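Local coordinates for Lmo0135 protein (Listeria monocytogenes EGD-e, PDB 5ISU), which probably serves as the extracellular solute-binding component of an ABC transporter, consistent with a role in peptide uptake, at residues G82-D87 with E194-Y199; S272-Q277 with K328-E333; R257-T262 with S466-V471. All blocks are in the same frame, centred on the assembly; numbering follows the deposited sequence.

Contact 1: G82-D87 with E194-Y199; sequences GLTWHD and ERFNDY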
loop_
_atom_site.group_PDB
_atom_site.type_symbol
_atom_site.label_atom_id
_atom_site.label_comp_id
_atom_site.label_asym_id
_atom_site.label_seq_id
_atom_site.Cartn_x
_atom_site.Cartn_y
_atom_site.Cartn_z
ATOM N N GLY A 82 -6.605 -30.334 6.789
ATOM C CA GLY A 82 -6.776 -30.785 5.406
ATOM C C GLY A 82 -6.439 -29.817 4.287
ATOM O O GLY A 82 -6.895 -29.990 3.172
ATOM N N LEU A 83 -5.648 -28.792 4.575
ATOM C CA LEU A 83 -5.229 -27.856 3.534
ATOM C C LEU A 83 -4.224 -28.514 2.600
ATOM O O LEU A 83 -3.432 -29.344 3.029
ATOM C CB LEU A 83 -4.546 -26.649 4.154
ATOM C CG LEU A 83 -5.391 -25.791 5.082
ATOM C CD1 LEU A 83 -4.503 -24.731 5.714
ATOM C CD2 LEU A 83 -6.558 -25.163 4.309
ATOM N N THR A 84 -4.246 -28.129 1.334
ATOM C CA THR A 84 -3.292 -28.626 0.365
ATOM C C THR A 84 -2.831 -27.519 -0.560
ATOM O O THR A 84 -3.480 -26.476 -0.691
ATOM C CB THR A 84 -3.870 -29.748 -0.509
ATOM O OG1 THR A 84 -5.014 -29.262 -1.227
ATOM C CG2 THR A 84 -4.259 -30.968 0.336
ATOM N N TRP A 85 -1.680 -27.759 -1.174
ATOM C CA TRP A 85 -1.108 -26.873 -2.186
ATOM C C TRP A 85 -1.700 -27.324 -3.526
ATOM O O TRP A 85 -2.373 -28.368 -3.579
ATOM C CB TRP A 85 0.424 -27.006 -2.248
ATOM C CG TRP A 85 1.109 -26.548 -1.053
ATOM C CD1 TRP A 85 1.588 -27.317 -0.038
ATOM C CD2 TRP A 85 1.400 -25.186 -0.705
ATOM N NE1 TRP A 85 2.173 -26.526 0.916
ATOM C CE2 TRP A 85 2.071 -25.210 0.534
ATOM C CE3 TRP A 85 1.165 -23.954 -1.324
ATOM C CZ2 TRP A 85 2.519 -24.048 1.170
ATOM C CZ3 TRP A 85 1.610 -22.790 -0.695
ATOM C CH2 TRP A 85 2.289 -22.853 0.548
ATOM N N HIS A 86 -1.420 -26.580 -4.605
ATOM C CA HIS A 86 -1.986 -26.897 -5.935
ATOM C C HIS A 86 -1.568 -28.239 -6.541
ATOM O O HIS A 86 -2.277 -28.787 -7.372
ATOM C CB HIS A 86 -1.720 -25.767 -6.945
ATOM C CG HIS A 86 -2.377 -24.478 -6.578
ATOM N ND1 HIS A 86 -1.865 -23.246 -6.924
ATOM C CD2 HIS A 86 -3.467 -24.232 -5.815
ATOM C CE1 HIS A 86 -2.643 -22.300 -6.438
ATOM N NE2 HIS A 86 -3.626 -22.871 -5.761
ATOM N N ASP A 87 -0.417 -28.755 -6.118
ATOM C CA ASP A 87 0.081 -30.042 -6.599
ATOM C C ASP A 87 -0.345 -31.218 -5.704
ATOM O O ASP A 87 0.136 -32.335 -5.894
ATOM C CB ASP A 87 1.609 -29.983 -6.773
ATOM C CG ASP A 87 2.330 -29.550 -5.506
ATOM O OD1 ASP A 87 1.681 -29.508 -4.432
ATOM O OD2 ASP A 87 3.550 -29.256 -5.581
ATOM N N GLU A 194 -6.313 -21.296 -13.709
ATOM C CA GLU A 194 -7.529 -22.115 -13.660
ATOM C C GLU A 194 -7.886 -22.406 -12.216
ATOM O O GLU A 194 -6.997 -22.508 -11.365
ATOM C CB GLU A 194 -7.381 -23.407 -14.475
ATOM C CG GLU A 194 -6.399 -24.429 -13.926
ATOM C CD GLU A 194 -6.274 -25.665 -14.808
ATOM O OE1 GLU A 194 -6.970 -25.773 -15.856
ATOM O OE2 GLU A 194 -5.461 -26.536 -14.451
ATOM N N ARG A 195 -9.177 -22.587 -11.940
ATOM C CA ARG A 195 -9.625 -22.775 -10.564
ATOM C C ARG A 195 -9.031 -23.967 -9.809
ATOM O O ARG A 195 -8.779 -25.037 -10.372
ATOM C CB ARG A 195 -11.144 -22.784 -10.454
ATOM C CG ARG A 195 -11.846 -24.006 -11.031
ATOM C CD ARG A 195 -13.359 -23.880 -10.837
ATOM N NE ARG A 195 -14.098 -24.729 -11.760
ATOM C CZ ARG A 195 -15.413 -24.681 -11.934
ATOM N NH1 ARG A 195 -16.142 -23.800 -11.257
ATOM N NH2 ARG A 195 -16.008 -25.504 -12.811
ATOM N N PHE A 196 -8.792 -23.745 -8.519
ATOM C CA PHE A 196 -8.283 -24.773 -7.628
ATOM C C PHE A 196 -9.491 -25.326 -6.917
ATOM O O PHE A 196 -10.087 -24.641 -6.104
ATOM C CB PHE A 196 -7.270 -24.147 -6.675
ATOM C CG PHE A 196 -6.763 -25.075 -5.625
ATOM C CD1 PHE A 196 -6.381 -26.373 -5.944
ATOM C CD2 PHE A 196 -6.567 -24.626 -4.335
ATOM C CE1 PHE A 196 -5.871 -27.215 -4.971
ATOM C CE2 PHE A 196 -6.071 -25.462 -3.363
ATOM C CZ PHE A 196 -5.721 -26.757 -3.677
ATOM N N ASN A 197 -9.892 -26.549 -7.248
ATOM C CA ASN A 197 -11.112 -27.119 -6.653
ATOM C C ASN A 197 -11.076 -27.322 -5.157
ATOM O O ASN A 197 -12.107 -27.207 -4.510
ATOM C CB ASN A 197 -11.499 -28.435 -7.344
ATOM C CG ASN A 197 -11.947 -28.218 -8.774
ATOM O OD1 ASN A 197 -12.380 -27.129 -9.137
ATOM N ND2 ASN A 197 -11.857 -29.252 -9.587
ATOM N N ASP A 198 -9.899 -27.597 -4.602
ATOM C CA ASP A 198 -9.786 -27.818 -3.151
ATOM C C ASP A 198 -9.410 -26.553 -2.375
ATOM O O ASP A 198 -8.885 -26.639 -1.269
ATOM C CB ASP A 198 -8.786 -28.936 -2.885
ATOM C CG ASP A 198 -9.180 -30.234 -3.564
ATOM O OD1 ASP A 198 -10.369 -30.612 -3.498
ATOM O OD2 ASP A 198 -8.290 -30.888 -4.146
ATOM N N TYR A 199 -9.647 -25.388 -2.975
ATOM C CA TYR A 199 -9.398 -24.102 -2.307
ATOM C C TYR A 199 -10.118 -24.122 -0.961
ATOM O O TYR A 199 -11.296 -24.470 -0.888
ATOM C CB TYR A 199 -9.895 -22.960 -3.182
ATOM C CG TYR A 199 -9.774 -21.601 -2.547
ATOM C CD1 TYR A 199 -8.531 -21.104 -2.170
ATOM C CD2 TYR A 199 -10.890 -20.789 -2.369
ATOM C CE1 TYR A 199 -8.417 -19.853 -1.590
ATOM C CE2 TYR A 199 -10.773 -19.530 -1.834
ATOM C CZ TYR A 199 -9.521 -19.064 -1.432
ATOM O OH TYR A 199 -9.398 -17.810 -0.863
HETATM O O HOH W 1 -5.447 -30.811 -3.467
HETATM O O HOH W 2 -6.295 -26.123 0.109
#
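Thr84 OG1 approaches the side chain of Asp198 without bonding to it directly, and a water closes the gap. Thr84 OG1 lies 2.8 Å from water 1, which in turn donates to Asp198 OD2 at 2.9 Å. The same OG1 stands at the edge of the Phe196 ring, 3.6 Å from Phe196 CZ, so the hydroxyl borders a carbon surface while water 1 gives it a polar partner. With chi1 at 60°, OG1 sits between the backbone N and the carbonyl carbon of Thr84, a position that turns it to the opposing loop. A second water repeats the device on the main chain: it accepts from Thr84 N at 3.1 Å and donates to Asp198 O at 3.0 Å.

The aromatic part of the interface centres on Phe196. His86 meets it in a T-shaped (edge-to-face) pair, the ring centroids 4.5 Å apart and the planes at 70°. His86 CD2 comes down over the middle of the phenyl ring, 3.3 Å above its plane, while NE2 bonds to Gly178 O and thereby limits rotation of the imidazole. The opposite face of the phenyl ring is covered near its rim by the backbone carbon of Asp198, two residues further along its own chain. That fold-back is a type I turn from Phe196 to Tyr199, closed by Tyr199 N bonding to Phe196 O at 3.2 Å.

The contact thus ties two loops together: one follows strand 74-79 of an antiparallel sheet, the other leaves strand 190-195 of a separate mixed sheet. An aromatic pair beside a water-bridged type I turn joins these two sheet-containing regions, which is consistent with the multi-domain build of family 5 solute-binding proteins.

Contact 2: S272-Q277 with K328-E333; sequences SKELRQ and KKLVKE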
loop_
_atom_site.group_PDB
_atom_site.type_symbol
_atom_site.label_atom_id
_atom_site.label_comp_id
_atom_site.label_asym_id
_atom_site.label_seq_id
_atom_site.Cartn_x
_atom_site.Cartn_y
_atom_site.Cartn_z
ATOM N N SER A 272 12.063 26.918 8.742
ATOM C CA SER A 272 11.116 27.735 9.493
ATOM C C SER A 272 9.727 27.095 9.587
ATOM O O SER A 272 9.059 26.868 8.568
ATOM C CB SER A 272 10.987 29.114 8.828
ATOM O OG SER A 272 9.925 29.870 9.381
ATOM N N LYS A 273 9.313 26.811 10.817
ATOM C CA LYS A 273 7.996 26.269 11.111
ATOM C C LYS A 273 6.962 27.244 10.543
ATOM O O LYS A 273 6.020 26.839 9.871
ATOM C CB LYS A 273 7.835 26.135 12.622
ATOM C CG LYS A 273 6.549 25.503 13.116
ATOM C CD LYS A 273 6.620 25.356 14.628
ATOM C CE LYS A 273 5.456 24.567 15.206
ATOM N NZ LYS A 273 5.579 24.366 16.684
ATOM N N GLU A 274 7.197 28.536 10.763
ATOM C CA GLU A 274 6.307 29.595 10.279
ATOM C C GLU A 274 6.079 29.540 8.757
ATOM O O GLU A 274 4.927 29.639 8.291
ATOM C CB GLU A 274 6.816 30.984 10.698
ATOM C CG GLU A 274 6.657 31.335 12.185
ATOM C CD GLU A 274 7.558 30.557 13.157
ATOM O OE1 GLU A 274 8.294 29.633 12.734
ATOM O OE2 GLU A 274 7.527 30.882 14.368
ATOM N N LEU A 275 7.152 29.347 7.988
ATOM C CA LEU A 275 7.011 29.260 6.536
ATOM C C LEU A 275 6.193 28.040 6.144
ATOM O O LEU A 275 5.305 28.139 5.295
ATOM C CB LEU A 275 8.363 29.210 5.840
ATOM C CG LEU A 275 8.319 29.231 4.305
ATOM C CD1 LEU A 275 7.505 30.412 3.776
ATOM C CD2 LEU A 275 9.729 29.254 3.741
ATOM N N ARG A 276 6.487 26.895 6.768
ATOM C CA ARG A 276 5.762 25.651 6.488
ATOM C C ARG A 276 4.272 25.795 6.803
ATOM O O ARG A 276 3.424 25.276 6.065
ATOM C CB ARG A 276 6.353 24.455 7.257
ATOM C CG ARG A 276 7.782 24.114 6.850
ATOM C CD ARG A 276 8.199 22.713 7.250
ATOM N NE ARG A 276 8.130 22.478 8.692
ATOM C CZ ARG A 276 9.112 22.725 9.570
ATOM N NH1 ARG A 276 10.273 23.254 9.184
ATOM N NH2 ARG A 276 8.927 22.445 10.858
ATOM N N GLN A 277 3.966 26.503 7.888
ATOM C CA GLN A 277 2.580 26.740 8.288
ATOM C C GLN A 277 1.906 27.711 7.332
ATOM O O GLN A 277 0.720 27.555 7.008
ATOM C CB GLN A 277 2.504 27.258 9.712
ATOM C CG GLN A 277 2.874 26.232 10.770
ATOM C CD GLN A 277 2.896 26.819 12.173
ATOM O OE1 GLN A 277 2.989 28.029 12.342
ATOM N NE2 GLN A 277 2.824 25.960 13.184
ATOM N N LYS A 328 -0.274 35.283 5.181
ATOM C CA LYS A 328 0.540 36.483 4.900
ATOM C C LYS A 328 1.324 36.905 6.153
ATOM O O LYS A 328 2.483 37.290 6.062
ATOM C CB LYS A 328 -0.318 37.632 4.333
ATOM C CG LYS A 328 -0.737 37.412 2.878
ATOM C CD LYS A 328 -1.653 38.504 2.320
ATOM C CE LYS A 328 -3.047 38.455 2.946
ATOM N NZ LYS A 328 -4.026 39.442 2.389
ATOM N N LYS A 329 0.670 36.821 7.310
ATOM C CA LYS A 329 1.306 37.106 8.604
ATOM C C LYS A 329 2.514 36.207 8.870
ATOM O O LYS A 329 3.566 36.683 9.287
ATOM C CB LYS A 329 0.291 36.945 9.761
ATOM C CG LYS A 329 -0.303 38.233 10.321
ATOM C CD LYS A 329 0.631 38.803 11.390
ATOM C CE LYS A 329 0.117 40.091 12.019
ATOM N NZ LYS A 329 0.140 41.240 11.073
ATOM N N LEU A 330 2.353 34.913 8.624
ATOM C CA LEU A 330 3.419 33.939 8.877
ATOM C C LEU A 330 4.611 34.041 7.918
ATOM O O LEU A 330 5.771 33.907 8.344
ATOM C CB LEU A 330 2.839 32.524 8.892
ATOM C CG LEU A 330 1.996 32.270 10.145
ATOM C CD1 LEU A 330 0.995 31.153 9.926
ATOM C CD2 LEU A 330 2.886 31.991 11.352
ATOM N N VAL A 331 4.338 34.267 6.638
ATOM C CA VAL A 331 5.432 34.412 5.681
ATOM C C VAL A 331 6.273 35.663 6.048
ATOM O O VAL A 331 7.487 35.664 5.862
ATOM C CB VAL A 331 4.942 34.401 4.206
ATOM C CG1 VAL A 331 3.911 35.487 3.947
ATOM C CG2 VAL A 331 6.119 34.544 3.246
ATOM N N LYS A 332 5.617 36.692 6.598
ATOM C CA LYS A 332 6.292 37.914 7.077
ATOM C C LYS A 332 7.216 37.542 8.248
ATOM O O LYS A 332 8.430 37.731 8.168
ATOM C CB LYS A 332 5.240 38.950 7.523
ATOM C CG LYS A 332 5.742 40.254 8.146
ATOM C CD LYS A 332 6.345 41.220 7.140
ATOM C CE LYS A 332 6.662 42.556 7.805
ATOM N NZ LYS A 332 7.156 43.589 6.852
ATOM N N GLU A 333 6.624 36.982 9.310
ATOM C CA GLU A 333 7.359 36.540 10.509
ATOM C C GLU A 333 8.472 35.550 10.182
ATOM O O GLU A 333 9.441 35.432 10.930
ATOM C CB GLU A 333 6.426 35.846 11.507
ATOM C CG GLU A 333 5.347 36.713 12.143
ATOM C CD GLU A 333 4.394 35.908 13.029
ATOM O OE1 GLU A 333 4.681 34.718 13.325
ATOM O OE2 GLU A 333 3.354 36.472 13.437
#
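The carboxylates of Glu274 and Glu333 are turned 64° against each other, and their nearest oxygens, Glu274 OE2 and Glu333 OE1, stay 4.9 Å apart. What Glu333 OE1 touches is a carbon, Glu274 CG, at 4.1 Å on the edge of this antiparallel helix pair. The like charges probably disfavour a closer approach. The amide of Gln277, the third flat group, brings Gln277 OE1 to within 4.1 Å of Leu330 CD2.

Between helices 273-281 and 324-334 the short segments run at 153°, and their axes come as near as 7.9 Å. Leu330 takes the largest share of this interface, with Glu274 opposite. Leu330 CB rests 3.6 Å from Glu274 O. Of the leucine methyls, CD2 lies against Glu274 CG and CD1 beside Gln277 CB. Chi1 of -73° sets Glu274 CG anti to its own carbonyl carbon and against Leu330 CD2; the bend at chi2 then carries the carboxylate away from the leucine. The two side chains cross at about a right angle. Ala278 and Tyr281 extend the surface for Leu330. On the adjoining flank Leu275 CD1 and Val331 CG2 meet loosely at 4.4 Å, and Leu275 also packs on Phe336.

No hydrogen bond passes between the two segments, which meet by van der Waals contact, largely round Leu330. The first turn of helix 273-281 is secured from within: Ser272, its N-cap, accepts on OG from Leu275 N at 3.1 Å.

Contact 3: R257-T262 with S466-V471; sequences RLSYAT and SYDNAV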
loop_
_atom_site.group_PDB
_atom_site.type_symbol
_atom_site.label_atom_id
_atom_site.label_comp_id
_atom_site.label_asym_id
_atom_site.label_seq_id
_atom_site.Cartn_x
_atom_site.Cartn_y
_atom_site.Cartn_z
ATOM N N ARG A 257 -4.579 5.216 0.451
ATOM C CA ARG A 257 -3.471 6.005 -0.020
ATOM C C ARG A 257 -3.590 7.443 0.475
ATOM O O ARG A 257 -4.666 8.044 0.396
ATOM C CB ARG A 257 -3.413 6.000 -1.539
ATOM C CG ARG A 257 -2.288 6.855 -2.104
ATOM C CD ARG A 257 -2.185 6.738 -3.610
ATOM N NE ARG A 257 -1.078 7.541 -4.162
ATOM C CZ ARG A 257 -1.135 8.847 -4.450
ATOM N NH1 ARG A 257 -0.065 9.458 -4.961
ATOM N NH2 ARG A 257 -2.241 9.560 -4.225
ATOM N N LEU A 258 -2.496 7.964 1.024
ATOM C CA LEU A 258 -2.417 9.361 1.380
ATOM C C LEU A 258 -1.671 10.090 0.253
ATOM O O LEU A 258 -0.598 9.672 -0.152
ATOM C CB LEU A 258 -1.653 9.589 2.693
ATOM C CG LEU A 258 -1.312 11.067 2.934
ATOM C CD1 LEU A 258 -2.554 11.923 3.174
ATOM C CD2 LEU A 258 -0.311 11.263 4.063
ATOM N N SER A 259 -2.264 11.158 -0.257
ATOM C CA SER A 259 -1.639 12.046 -1.245
ATOM C C SER A 259 -1.179 13.216 -0.395
ATOM O O SER A 259 -1.982 13.748 0.389
ATOM C CB SER A 259 -2.663 12.524 -2.263
ATOM O OG SER A 259 -2.127 13.528 -3.117
ATOM N N TYR A 260 0.099 13.588 -0.501
ATOM C CA TYR A 260 0.633 14.674 0.301
ATOM C C TYR A 260 1.776 15.421 -0.351
ATOM O O TYR A 260 2.343 14.972 -1.332
ATOM C CB TYR A 260 1.109 14.123 1.638
ATOM C CG TYR A 260 2.322 13.230 1.579
ATOM C CD1 TYR A 260 2.234 11.931 1.098
ATOM C CD2 TYR A 260 3.555 13.677 2.002
ATOM C CE1 TYR A 260 3.335 11.102 1.035
ATOM C CE2 TYR A 260 4.679 12.850 1.972
ATOM C CZ TYR A 260 4.563 11.564 1.484
ATOM O OH TYR A 260 5.664 10.741 1.434
ATOM N N ALA A 261 2.098 16.577 0.219
ATOM C CA ALA A 261 3.230 17.384 -0.203
ATOM C C ALA A 261 4.252 17.386 0.926
ATOM O O ALA A 261 3.886 17.479 2.074
ATOM C CB ALA A 261 2.780 18.790 -0.493
ATOM N N THR A 262 5.529 17.281 0.590
ATOM C CA THR A 262 6.611 17.301 1.574
ATOM C C THR A 262 7.322 18.633 1.498
ATOM O O THR A 262 7.450 19.180 0.422
ATOM C CB THR A 262 7.703 16.281 1.219
ATOM O OG1 THR A 262 8.363 16.704 0.018
ATOM C CG2 THR A 262 7.140 14.896 1.006
ATOM N N SER A 466 -5.093 14.373 0.748
ATOM C CA SER A 466 -6.290 13.538 0.715
ATOM C C SER A 466 -6.054 12.052 0.880
ATOM O O SER A 466 -4.951 11.568 0.628
ATOM C CB SER A 466 -7.009 13.761 -0.616
ATOM O OG SER A 466 -6.165 13.485 -1.735
ATOM N N TYR A 467 -7.080 11.356 1.371
ATOM C CA TYR A 467 -7.062 9.918 1.434
ATOM C C TYR A 467 -7.801 9.556 0.169
ATOM O O TYR A 467 -8.983 9.899 0.006
ATOM C CB TYR A 467 -7.753 9.357 2.680
ATOM C CG TYR A 467 -7.211 9.963 3.949
ATOM C CD1 TYR A 467 -5.836 9.969 4.194
ATOM C CD2 TYR A 467 -8.053 10.511 4.906
ATOM C CE1 TYR A 467 -5.310 10.529 5.336
ATOM C CE2 TYR A 467 -7.535 11.068 6.066
ATOM C CZ TYR A 467 -6.151 11.078 6.269
ATOM O OH TYR A 467 -5.585 11.637 7.406
ATOM N N ASP A 468 -7.085 8.902 -0.742
ATOM C CA ASP A 468 -7.599 8.582 -2.070
ATOM C C ASP A 468 -8.360 7.262 -2.240
ATOM O O ASP A 468 -8.135 6.290 -1.533
ATOM C CB ASP A 468 -6.433 8.627 -3.054
ATOM C CG ASP A 468 -5.862 10.026 -3.226
ATOM O OD1 ASP A 468 -6.327 10.982 -2.553
ATOM O OD2 ASP A 468 -4.940 10.170 -4.060
ATOM N N ASN A 469 -9.276 7.253 -3.196
ATOM C CA ASN A 469 -10.042 6.040 -3.514
ATOM C C ASN A 469 -9.554 5.514 -4.847
ATOM O O ASN A 469 -8.998 6.246 -5.631
ATOM C CB ASN A 469 -11.543 6.330 -3.615
ATOM C CG ASN A 469 -12.132 6.843 -2.320
ATOM O OD1 ASN A 469 -11.720 6.449 -1.228
ATOM N ND2 ASN A 469 -13.101 7.736 -2.437
ATOM N N ALA A 470 -9.699 4.218 -5.056
ATOM C CA ALA A 470 -9.381 3.587 -6.328
ATOM C C ALA A 470 -10.743 3.293 -6.961
ATOM O O ALA A 470 -11.775 3.316 -6.273
ATOM C CB ALA A 470 -8.596 2.317 -6.116
ATOM N N VAL A 471 -10.741 3.019 -8.265
ATOM C CA VAL A 471 -11.980 2.743 -9.015
ATOM C C VAL A 471 -11.809 1.533 -9.922
ATOM O O VAL A 471 -10.787 1.412 -10.611
ATOM C CB VAL A 471 -12.377 3.943 -9.904
ATOM C CG1 VAL A 471 -13.719 3.702 -10.572
ATOM C CG2 VAL A 471 -12.444 5.221 -9.083
HETATM O O HOH W 3 -4.448 14.524 -3.916
#
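Asp468 CB lies 3.9 Å from Arg257 O on an antiparallel pair of strands, 248-263 and 462-475, in the large mixed sheet. One bond further, CG approaches Arg257 NH2 and Ser259 CB, and there the carboxylate divides. Asp468 OD1 accepts from Ser466 OG at 2.6 Å through its syn lone pair. Asp468 OD2 forms a salt bridge with Arg257 NH2 at 2.8 Å, near the guanidinium plane, but the N-H angle of 117° makes the hydrogen bond weak; Tyr293 OH adds another weak bond. Asp468 OD2 also rests against Ser259 CB at 3.7 Å. Arg257 reaches the acid with a chain extended from CG to NE, running alongside it in the same direction.

The backbones supply straighter links: Asp468 N to Arg257 O, and Ser259 N to Ser466 O at 2.9 Å with an angle of 174°. Ser466 N returns a bond to Ser259 O. On the other face of the sheet Leu258 CD1 packs against Tyr467 CE1 at 3.8 Å, while the tyrosine hydroxyl bonds to Ser304 O. Back on the Asp468 side, water 3 sits 2.6 Å from Ser259 OG and donates to Ser466 OG at 3.0 Å.

The three contacts sample different levels of one architecture. Contact 3 lies deepest, its centre 11 Å from that of the chain, on two long strands whose places in the sequence are consistent with the paired crossovers between lobes of OppA-like binding proteins. Contact 2 is nested in the chain loop that contact 3 closes; their centres are 26 Å apart and nearest atoms about 7 Å, and helix 273-281 is the next regular element after strand 248-263. Contact 1 closes earlier in the sequence, 37 Å from contact 3 between centres. Contacts 1 and 2 lie on opposite sides of the chain's centre, 61 Å apart between centres, and do not touch.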